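PDB 5WLH: LbaCas13a H328A (C2c2) from Lachnospiraceae bacterium NK4A179, which binds pre-crRNA as a single-chain CRISPR effector and uses this guide to target RNA, which it cleaves, as its relatives do, probably with its HEPN domains. Local coordinates for residues 1246-1251 against 1258-1263. Residues are numbered along the deposited sequence; the frame is centred on the assembly and turned at random.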
loop_
_atom_site.group_PDB
_atom_site.type_symbol
_atom_site.label_atom_id
_atom_site.label_comp_id
_atom_site.label_asym_id
_atom_site.label_seq_id
_atom_site.Cartn_x
_atom_site.Cartn_y
_atom_site.Cartn_z
ATOM N N ARG A 1246 -18.610 -5.530 -3.466
ATOM C CA ARG A 1246 -18.014 -4.414 -4.186
ATOM C C ARG A 1246 -18.974 -3.234 -4.238
ATOM O O ARG A 1246 -18.602 -2.086 -3.955
ATOM C CB ARG A 1246 -17.644 -4.883 -5.599
ATOM C CG ARG A 1246 -16.949 -3.849 -6.454
ATOM C CD ARG A 1246 -17.871 -3.203 -7.464
ATOM N NE ARG A 1246 -17.233 -2.031 -8.061
ATOM C CZ ARG A 1246 -16.404 -2.084 -9.095
ATOM N NH1 ARG A 1246 -16.116 -3.257 -9.660
ATOM N NH2 ARG A 1246 -15.855 -0.969 -9.564
ATOM N N ASN A 1247 -20.232 -3.507 -4.590
ATOM C CA ASN A 1247 -21.207 -2.430 -4.691
ATOM C C ASN A 1247 -21.481 -1.823 -3.332
ATOM O O ASN A 1247 -21.620 -0.600 -3.209
ATOM C CB ASN A 1247 -22.505 -2.944 -5.309
ATOM C CG ASN A 1247 -22.385 -3.210 -6.799
ATOM O OD1 ASN A 1247 -21.493 -2.694 -7.479
ATOM N ND2 ASN A 1247 -23.305 -4.008 -7.318
ATOM N N TYR A 1248 -21.576 -2.666 -2.299
ATOM C CA TYR A 1248 -21.817 -2.163 -0.957
ATOM C C TYR A 1248 -20.771 -1.128 -0.585
ATOM O O TYR A 1248 -21.093 -0.038 -0.106
ATOM C CB TYR A 1248 -21.811 -3.325 0.032
ATOM C CG TYR A 1248 -22.198 -2.943 1.434
ATOM C CD1 TYR A 1248 -23.521 -2.980 1.843
ATOM C CD2 TYR A 1248 -21.238 -2.538 2.351
ATOM C CE1 TYR A 1248 -23.874 -2.635 3.120
ATOM C CE2 TYR A 1248 -21.583 -2.183 3.626
ATOM C CZ TYR A 1248 -22.908 -2.232 4.009
ATOM O OH TYR A 1248 -23.259 -1.876 5.295
ATOM N N ILE A 1249 -19.500 -1.454 -0.822
ATOM C CA ILE A 1249 -18.416 -0.535 -0.497
ATOM C C ILE A 1249 -18.482 0.703 -1.388
ATOM O O ILE A 1249 -18.515 1.844 -0.907
ATOM C CB ILE A 1249 -17.061 -1.244 -0.654
ATOM C CG1 ILE A 1249 -16.933 -2.381 0.366
ATOM C CG2 ILE A 1249 -15.925 -0.243 -0.522
ATOM C CD1 ILE A 1249 -15.860 -3.387 -0.039
ATOM N N GLU A 1250 -18.469 0.491 -2.705
ATOM C CA GLU A 1250 -18.282 1.629 -3.598
ATOM C C GLU A 1250 -19.492 2.549 -3.609
ATOM O O GLU A 1250 -19.360 3.742 -3.920
ATOM C CB GLU A 1250 -17.963 1.174 -5.018
ATOM C CG GLU A 1250 -17.496 2.358 -5.866
ATOM C CD GLU A 1250 -16.679 1.955 -7.064
ATOM O OE1 GLU A 1250 -16.551 0.741 -7.304
ATOM O OE2 GLU A 1250 -16.155 2.859 -7.753
ATOM N N HIS A 1251 -20.668 2.026 -3.305
ATOM C CA HIS A 1251 -21.851 2.858 -3.192
ATOM C C HIS A 1251 -22.059 3.396 -1.792
ATOM O O HIS A 1251 -23.112 3.987 -1.528
ATOM C CB HIS A 1251 -23.096 2.088 -3.625
ATOM C CG HIS A 1251 -22.993 1.542 -5.008
ATOM N ND1 HIS A 1251 -23.712 0.448 -5.432
ATOM C CD2 HIS A 1251 -22.244 1.940 -6.063
ATOM C CE1 HIS A 1251 -23.413 0.196 -6.695
ATOM N NE2 HIS A 1251 -22.522 1.084 -7.100
ATOM N N PHE A 1258 -25.617 0.730 7.951
ATOM C CA PHE A 1258 -24.893 0.267 9.138
ATOM C C PHE A 1258 -25.287 -1.156 9.518
ATOM O O PHE A 1258 -25.327 -1.512 10.700
ATOM C CB PHE A 1258 -25.102 1.220 10.324
ATOM C CG PHE A 1258 -24.705 2.641 10.037
ATOM C CD1 PHE A 1258 -23.377 3.037 10.131
ATOM C CD2 PHE A 1258 -25.650 3.579 9.649
ATOM C CE1 PHE A 1258 -23.004 4.348 9.853
ATOM C CE2 PHE A 1258 -25.278 4.895 9.363
ATOM C CZ PHE A 1258 -23.952 5.278 9.466
ATOM N N ASP A 1259 -25.597 -1.982 8.522
ATOM C CA ASP A 1259 -25.938 -3.372 8.786
ATOM C C ASP A 1259 -24.702 -4.214 9.053
ATOM O O ASP A 1259 -24.816 -5.323 9.591
ATOM C CB ASP A 1259 -26.707 -3.954 7.605
ATOM C CG ASP A 1259 -26.035 -3.660 6.286
ATOM O OD1 ASP A 1259 -25.739 -2.477 6.016
ATOM O OD2 ASP A 1259 -25.782 -4.618 5.532
ATOM N N ARG A 1260 -23.525 -3.721 8.687
ATOM C CA ARG A 1260 -22.281 -4.396 9.006
ATOM C C ARG A 1260 -21.260 -3.355 9.430
ATOM O O ARG A 1260 -21.434 -2.155 9.212
ATOM C CB ARG A 1260 -21.753 -5.218 7.826
ATOM C CG ARG A 1260 -21.599 -4.442 6.538
ATOM C CD ARG A 1260 -21.416 -5.391 5.362
ATOM N NE ARG A 1260 -22.683 -5.710 4.714
ATOM C CZ ARG A 1260 -22.794 -6.403 3.587
ATOM N NH1 ARG A 1260 -21.710 -6.860 2.978
ATOM N NH2 ARG A 1260 -23.990 -6.641 3.070
ATOM N N SER A 1261 -20.193 -3.836 10.046
ATOM C CA SER A 1261 -19.147 -2.985 10.581
ATOM C C SER A 1261 -17.989 -2.914 9.605
ATOM O O SER A 1261 -17.883 -3.709 8.675
ATOM C CB SER A 1261 -18.651 -3.537 11.907
ATOM O OG SER A 1261 -18.291 -4.889 11.716
ATOM N N PHE A 1262 -17.109 -1.941 9.840
ATOM C CA PHE A 1262 -15.834 -1.930 9.141
ATOM C C PHE A 1262 -15.093 -3.246 9.343
ATOM O O PHE A 1262 -14.557 -3.816 8.397
ATOM C CB PHE A 1262 -15.002 -0.732 9.607
ATOM C CG PHE A 1262 -15.275 0.515 8.805
ATOM C CD1 PHE A 1262 -14.954 0.563 7.452
ATOM C CD2 PHE A 1262 -15.872 1.621 9.386
ATOM C CE1 PHE A 1262 -15.198 1.703 6.692
ATOM C CE2 PHE A 1262 -16.127 2.777 8.630
ATOM C CZ PHE A 1262 -15.785 2.817 7.284
ATOM N N LEU A 1263 -15.053 -3.757 10.578
ATOM C CA LEU A 1263 -14.399 -5.044 10.791
ATOM C C LEU A 1263 -15.069 -6.147 9.996
ATOM O O LEU A 1263 -14.398 -7.052 9.494
ATOM C CB LEU A 1263 -14.398 -5.410 12.275
ATOM C CG LEU A 1263 -13.279 -4.748 13.067
ATOM C CD1 LEU A 1263 -13.489 -5.093 14.525
ATOM C CD2 LEU A 1263 -11.901 -5.234 12.612
#
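Tyr-1248 OH donates a hydrogen bond to Asp-1259 OD1 at 2.7 Å, the carboxylate oxygen lying in the ring plane at the phenolic end. OD1 sits too close to another atom of the model, so the exact length of this bond is less certain. The carboxylate is turned steeply against the ring, by 70°, and its other oxygen faces Arg-1260. There OD2 receives a weak, long bond from Arg-1260 NE at 3.4 Å, part of a salt bridge between the two neighbours.

Arg-1260, taken in one of its two modelled conformers, runs past the tyrosine in the opposite direction. Its CG touches Tyr-1248 OH at 3.3 Å, CD packs over the ring as a CH-pi contact, and a bend at chi3 (93°) carries the guanidinium onward across the same face. This lies nearly flat, its plane 18° from that of the ring, with CZ 3.9 Å from the centroid of Tyr-1248, in a stacked cation-pi arrangement. Replacing Tyr-1248 by a leucine would probably deprive Asp-1259 of its phenolic donor and let the guanidinium of Arg-1260 turn without an aromatic face to rest on.

The contact joins the end of helix 1239-1250 to the loop leading into helix 1262-1273, where Ser-1261 OG caps Gly-1264 N. Residues 1246-1251 match the R-X4-H signature of HEPN ribonucleases. On the side of the helix facing away from Tyr-1248, Arg-1246 NE and NH2 converge on Glu-1250 OE1 (3.0 and 2.9 Å).

In this conformer, phenol, carboxylate and guanidinium form a chain of complementary partners, its NE-OD2 link weak and its OH-OD1 link less certain in detail: the carboxylate is likely to offset the arginine's positive charge, while the electron-rich ring would further stabilise the cation.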